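Local structure of sulfur oxygenase/reductase (6QPA) at residues A[124-129]-A[306-311]; A[202-207]-A[243-248]. The protein probably catalyses the oxygen-dependent oxidation and disproportionation of elemental sulfur at a mononuclear iron site, working as a large assembly of identical subunits. All blocks are in the same frame, centred on the assembly; numbering follows the deposited sequence.

Contact 1. Residues A[124-129]-A[306-311]; sequences SDLPQI and GLWRKH
Arg309 reaches from the loop that follows strand 290-305 to the chain leaving strand 110-125, and donates from NH1 to the carbonyl of Pro127 in a hydrogen bond of 2.7 Å between Arg309 NH1 and Pro127 O. The bond is close to straight (N-H...O 161°), and the oxygen lies in the guanidinium plane. A water extends the polar link, accepting from Ile129 N at 2.8 Å and donating to Gly306 O at 2.9 Å.

Apolar groups sandwich the guanidinium, which probably limits its rotation: Ile129 CG2 lies over one face, 3.7 Å from Arg309 NE, and Leu126 CD1 over the opposite one. The same Leu126 CD1 meets the Trp308 ring obliquely, 3.7 Å from Trp308 CH2. Arg309 CG sits over the centre of that indole, and the arginine chain, extended from CG to NE (chi2 171°, chi3 161°), carries the charged group as far as the Pro127 carbonyl. On the outer side the side chain of Gln128 crosses that of Lys310 at about a right angle, with Gln128 NE2 3.2 Å from Lys310 CG; Lys310 NZ goes on to bond Asn189 of the second subunit.

This packing, away from the metal site, ties together the chain ends leaving strands 110-125 and 290-305 of the antiparallel sheet. Arg309 NH2 forms a salt bridge with Glu258 on strand 251-259, while Leu126 and Trp308 both pack on Met197 of strand 193-204, and Trp308 also touches Leu43 of strand 42-53.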
# COMPACT_ATOMS: atom_id res chain seq x y z
N SER A 124 -17.71 17.83 -62.19
CA SER A 124 -18.03 17.09 -60.98
C SER A 124 -18.78 15.83 -61.35
O SER A 124 -19.37 15.72 -62.44
CB SER A 124 -18.86 17.92 -60.00
OG SER A 124 -20.19 18.03 -60.48
N ASP A 125 -18.70 14.85 -60.45
CA ASP A 125 -19.56 13.67 -60.43
C ASP A 125 -19.78 13.39 -58.95
O ASP A 125 -19.11 12.53 -58.35
CB ASP A 125 -18.94 12.49 -61.17
CG ASP A 125 -19.87 11.28 -61.21
OD1 ASP A 125 -21.00 11.37 -60.70
OD2 ASP A 125 -19.44 10.23 -61.72
N LEU A 126 -20.68 14.17 -58.34
CA LEU A 126 -20.94 14.13 -56.91
C LEU A 126 -22.37 13.67 -56.68
O LEU A 126 -23.31 14.35 -57.12
CB LEU A 126 -20.77 15.51 -56.28
CG LEU A 126 -19.46 15.92 -55.65
CD1 LEU A 126 -19.70 17.24 -54.89
CD2 LEU A 126 -18.92 14.83 -54.73
N PRO A 127 -22.59 12.56 -55.98
CA PRO A 127 -23.96 12.13 -55.68
C PRO A 127 -24.58 12.95 -54.56
O PRO A 127 -23.90 13.60 -53.76
CB PRO A 127 -23.78 10.67 -55.22
CG PRO A 127 -22.36 10.56 -54.76
CD PRO A 127 -21.56 11.74 -55.32
N GLN A 128 -25.92 12.88 -54.49
CA GLN A 128 -26.66 13.43 -53.36
C GLN A 128 -26.32 12.68 -52.07
O GLN A 128 -26.09 11.46 -52.08
CB GLN A 128 -28.18 13.35 -53.62
CG GLN A 128 -28.65 14.20 -54.80
CD GLN A 128 -30.15 14.07 -55.09
OE1 GLN A 128 -30.88 13.37 -54.38
NE2 GLN A 128 -30.60 14.71 -56.17
N ILE A 129 -26.30 13.39 -50.96
CA ILE A 129 -26.03 12.69 -49.71
C ILE A 129 -27.32 12.05 -49.19
O ILE A 129 -28.43 12.47 -49.51
CB ILE A 129 -25.37 13.59 -48.65
CG1 ILE A 129 -26.28 14.74 -48.25
CG2 ILE A 129 -24.02 14.12 -49.17
CD1 ILE A 129 -25.69 15.54 -47.09
N GLY A 306 -26.66 19.52 -47.88
CA GLY A 306 -26.17 19.09 -49.17
C GLY A 306 -27.10 19.33 -50.35
O GLY A 306 -26.86 18.77 -51.42
N LEU A 307 -28.13 20.17 -50.20
CA LEU A 307 -29.05 20.34 -51.33
C LEU A 307 -28.40 21.00 -52.54
O LEU A 307 -28.89 20.84 -53.66
CB LEU A 307 -30.31 21.10 -50.90
CG LEU A 307 -31.26 20.04 -50.31
CD1 LEU A 307 -31.27 20.04 -48.77
CD2 LEU A 307 -32.66 20.10 -50.93
N TRP A 308 -27.30 21.73 -52.35
CA TRP A 308 -26.59 22.28 -53.49
C TRP A 308 -26.12 21.19 -54.46
O TRP A 308 -25.99 21.44 -55.66
CB TRP A 308 -25.40 23.08 -52.98
CG TRP A 308 -24.38 22.24 -52.28
CD1 TRP A 308 -24.38 21.87 -50.97
CD2 TRP A 308 -23.20 21.67 -52.86
NE1 TRP A 308 -23.26 21.10 -50.70
CE2 TRP A 308 -22.52 20.98 -51.85
CE3 TRP A 308 -22.64 21.70 -54.15
CZ2 TRP A 308 -21.32 20.31 -52.08
CZ3 TRP A 308 -21.46 21.04 -54.37
CH2 TRP A 308 -20.81 20.36 -53.34
N ARG A 309 -25.86 19.98 -53.96
CA ARG A 309 -25.41 18.91 -54.85
C ARG A 309 -26.48 18.55 -55.86
O ARG A 309 -26.15 18.13 -56.98
CB ARG A 309 -25.05 17.67 -54.07
CG ARG A 309 -24.01 17.86 -53.03
CD ARG A 309 -23.91 16.58 -52.18
NE ARG A 309 -22.64 16.63 -51.53
CZ ARG A 309 -21.68 15.73 -51.62
NH1 ARG A 309 -21.82 14.59 -52.32
NH2 ARG A 309 -20.55 15.99 -50.98
N LYS A 310 -27.76 18.71 -55.49
CA LYS A 310 -28.85 18.25 -56.34
C LYS A 310 -28.90 18.99 -57.67
O LYS A 310 -29.42 18.44 -58.64
CB LYS A 310 -30.20 18.41 -55.60
CG LYS A 310 -30.42 17.44 -54.44
CD LYS A 310 -31.91 17.15 -54.16
CE LYS A 310 -32.10 16.19 -52.95
NZ LYS A 310 -33.46 15.55 -52.83
N HIS A 311 -28.35 20.19 -57.75
CA HIS A 311 -28.29 20.93 -59.01
C HIS A 311 -26.82 21.24 -59.33
O HIS A 311 -26.35 22.37 -59.16
CB HIS A 311 -29.16 22.20 -58.97
CG HIS A 311 -29.21 22.88 -57.64
ND1 HIS A 311 -28.24 23.76 -57.21
CD2 HIS A 311 -30.13 22.83 -56.65
CE1 HIS A 311 -28.55 24.21 -56.01
NE2 HIS A 311 -29.70 23.66 -55.65
O HOH W 1 -27.34 15.95 -51.52

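Contact 2. Residues A[202-207]-A[243-248]; sequences FGVSAI and PPIPGQ
Val204 and Ile245 form an antiparallel, hydrogen-bonded beta pair where the short strand 245-246 joins the end of strand 193-204, at the margin of the sheet of a protein of the dimeric alpha/beta-barrel superfamily. Two backbone bonds make the pair: Val204 N gives to Ile245 O at 2.9 Å, with the donor tilted 31° from the carbonyl plane, and Ile245 N returns a longer bond of 3.3 Å to Val204 O.

Both side chains lie on the same face of the sheet, Val204 CB against Ile245 CB at 3.7 Å. With Ile245 CG1 anti to its carbonyl carbon (chi1 -63°), the chain runs past Val204 to put CD1 3.7 Å from Ala206 CA. Were Ile245 cut back to an alanine, Val204 and Ala206 would probably lose much of their shared apolar partner, with a gap opening between them. Pro243 meets the Phe202 ring obliquely, CG lying 3.7 Å from Phe202 CE2. Gly203, having no side chain, lets Pro243 CB come within 3.6 Å of Gly203 CA.

Ser205, just after Val204, points away from 243-248 and lies beside the iron site: its OG hydrogen-bonds Glu89, and its side chain touches the iron ligand His88. At the other end of the pairing a water bridges the backbones, donating to Phe202 O at 3.3 Å and accepting from Gly247 N at 3.0 Å.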
# COMPACT_ATOMS: atom_id res chain seq x y z
N PHE A 202 -10.48 31.23 -58.46
CA PHE A 202 -10.46 32.39 -59.34
C PHE A 202 -10.54 33.71 -58.59
O PHE A 202 -10.60 34.76 -59.23
CB PHE A 202 -11.60 32.32 -60.39
CG PHE A 202 -13.00 32.43 -59.81
CD1 PHE A 202 -13.67 31.32 -59.32
CD2 PHE A 202 -13.64 33.66 -59.75
CE1 PHE A 202 -14.95 31.42 -58.77
CE2 PHE A 202 -14.93 33.78 -59.21
CZ PHE A 202 -15.58 32.66 -58.72
N GLY A 203 -10.51 33.71 -57.26
CA GLY A 203 -10.52 34.94 -56.51
C GLY A 203 -10.64 34.64 -55.03
O GLY A 203 -10.78 33.48 -54.62
N VAL A 204 -10.59 35.72 -54.22
CA VAL A 204 -10.64 35.61 -52.76
C VAL A 204 -11.58 36.68 -52.21
O VAL A 204 -11.60 37.81 -52.70
CB VAL A 204 -9.25 35.75 -52.11
CG1 VAL A 204 -9.36 35.62 -50.58
CG2 VAL A 204 -8.30 34.67 -52.65
N SER A 205 -12.35 36.32 -51.18
CA SER A 205 -13.19 37.30 -50.50
C SER A 205 -12.36 38.01 -49.44
O SER A 205 -11.79 37.37 -48.56
CB SER A 205 -14.42 36.63 -49.87
OG SER A 205 -15.15 37.59 -49.11
N ALA A 206 -12.29 39.34 -49.53
CA ALA A 206 -11.54 40.09 -48.53
C ALA A 206 -12.24 40.04 -47.18
O ALA A 206 -11.64 39.72 -46.15
CB ALA A 206 -11.36 41.53 -49.01
N ILE A 207 -13.54 40.34 -47.19
CA ILE A 207 -14.32 40.32 -45.96
C ILE A 207 -14.31 38.92 -45.36
O ILE A 207 -14.07 38.75 -44.16
CB ILE A 207 -15.75 40.81 -46.25
CG1 ILE A 207 -15.76 42.29 -46.64
CG2 ILE A 207 -16.66 40.58 -45.05
CD1 ILE A 207 -15.49 43.23 -45.47
N PRO A 243 -14.76 38.73 -57.14
CA PRO A 243 -13.89 38.71 -55.96
C PRO A 243 -13.01 39.94 -55.95
O PRO A 243 -12.47 40.33 -57.00
CB PRO A 243 -13.06 37.43 -56.15
CG PRO A 243 -13.96 36.54 -57.02
CD PRO A 243 -14.65 37.49 -57.94
N PRO A 244 -12.91 40.64 -54.81
CA PRO A 244 -12.00 41.80 -54.76
C PRO A 244 -10.54 41.41 -54.90
O PRO A 244 -9.76 42.09 -55.58
CB PRO A 244 -12.26 42.40 -53.37
CG PRO A 244 -13.36 41.58 -52.76
CD PRO A 244 -13.49 40.32 -53.50
N ILE A 245 -10.15 40.31 -54.27
CA ILE A 245 -8.76 39.87 -54.27
C ILE A 245 -8.59 38.91 -55.44
O ILE A 245 -9.41 37.99 -55.60
CB ILE A 245 -8.40 39.22 -52.93
CG1 ILE A 245 -8.52 40.24 -51.80
CG2 ILE A 245 -6.98 38.62 -52.96
CD1 ILE A 245 -8.41 39.57 -50.41
N PRO A 246 -7.61 39.12 -56.32
CA PRO A 246 -7.42 38.21 -57.46
C PRO A 246 -7.08 36.80 -57.01
O PRO A 246 -6.52 36.59 -55.93
CB PRO A 246 -6.24 38.83 -58.22
CG PRO A 246 -6.18 40.25 -57.75
CD PRO A 246 -6.68 40.25 -56.33
N GLY A 247 -7.41 35.82 -57.85
CA GLY A 247 -6.95 34.46 -57.61
C GLY A 247 -5.44 34.39 -57.61
O GLY A 247 -4.75 35.16 -58.29
N GLN A 248 -4.90 33.47 -56.82
CA GLN A 248 -3.46 33.36 -56.81
C GLN A 248 -2.95 32.81 -58.13
O GLN A 248 -3.68 32.14 -58.87
CB GLN A 248 -2.99 32.45 -55.69
CG GLN A 248 -3.26 30.98 -55.99
CD GLN A 248 -2.44 30.10 -55.08
OE1 GLN A 248 -2.65 30.09 -53.87
NE2 GLN A 248 -1.45 29.40 -55.66
O HOH W 2 -8.15 36.41 -60.68

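The two contacts lie about 25 Å apart between centres, with nearest atoms about 13 Å apart, and do not touch. Contact 2 is nested within the loop that contact 1 closes: 124-129 comes first, then 202-207 and 243-248, and finally 306-311 near the C-terminus. Both reach one antiparallel sheet, in which strands 110-125 and 193-204 are neighbours. Contact 1 joins the exit of strand 110-125 to the loop after strand 290-305, whereas contact 2 adds a short strand at the end of 193-204. Strand 110-125 also carries the iron ligand Glu116, near contact 2; contact 1 is structural packing away from the metal.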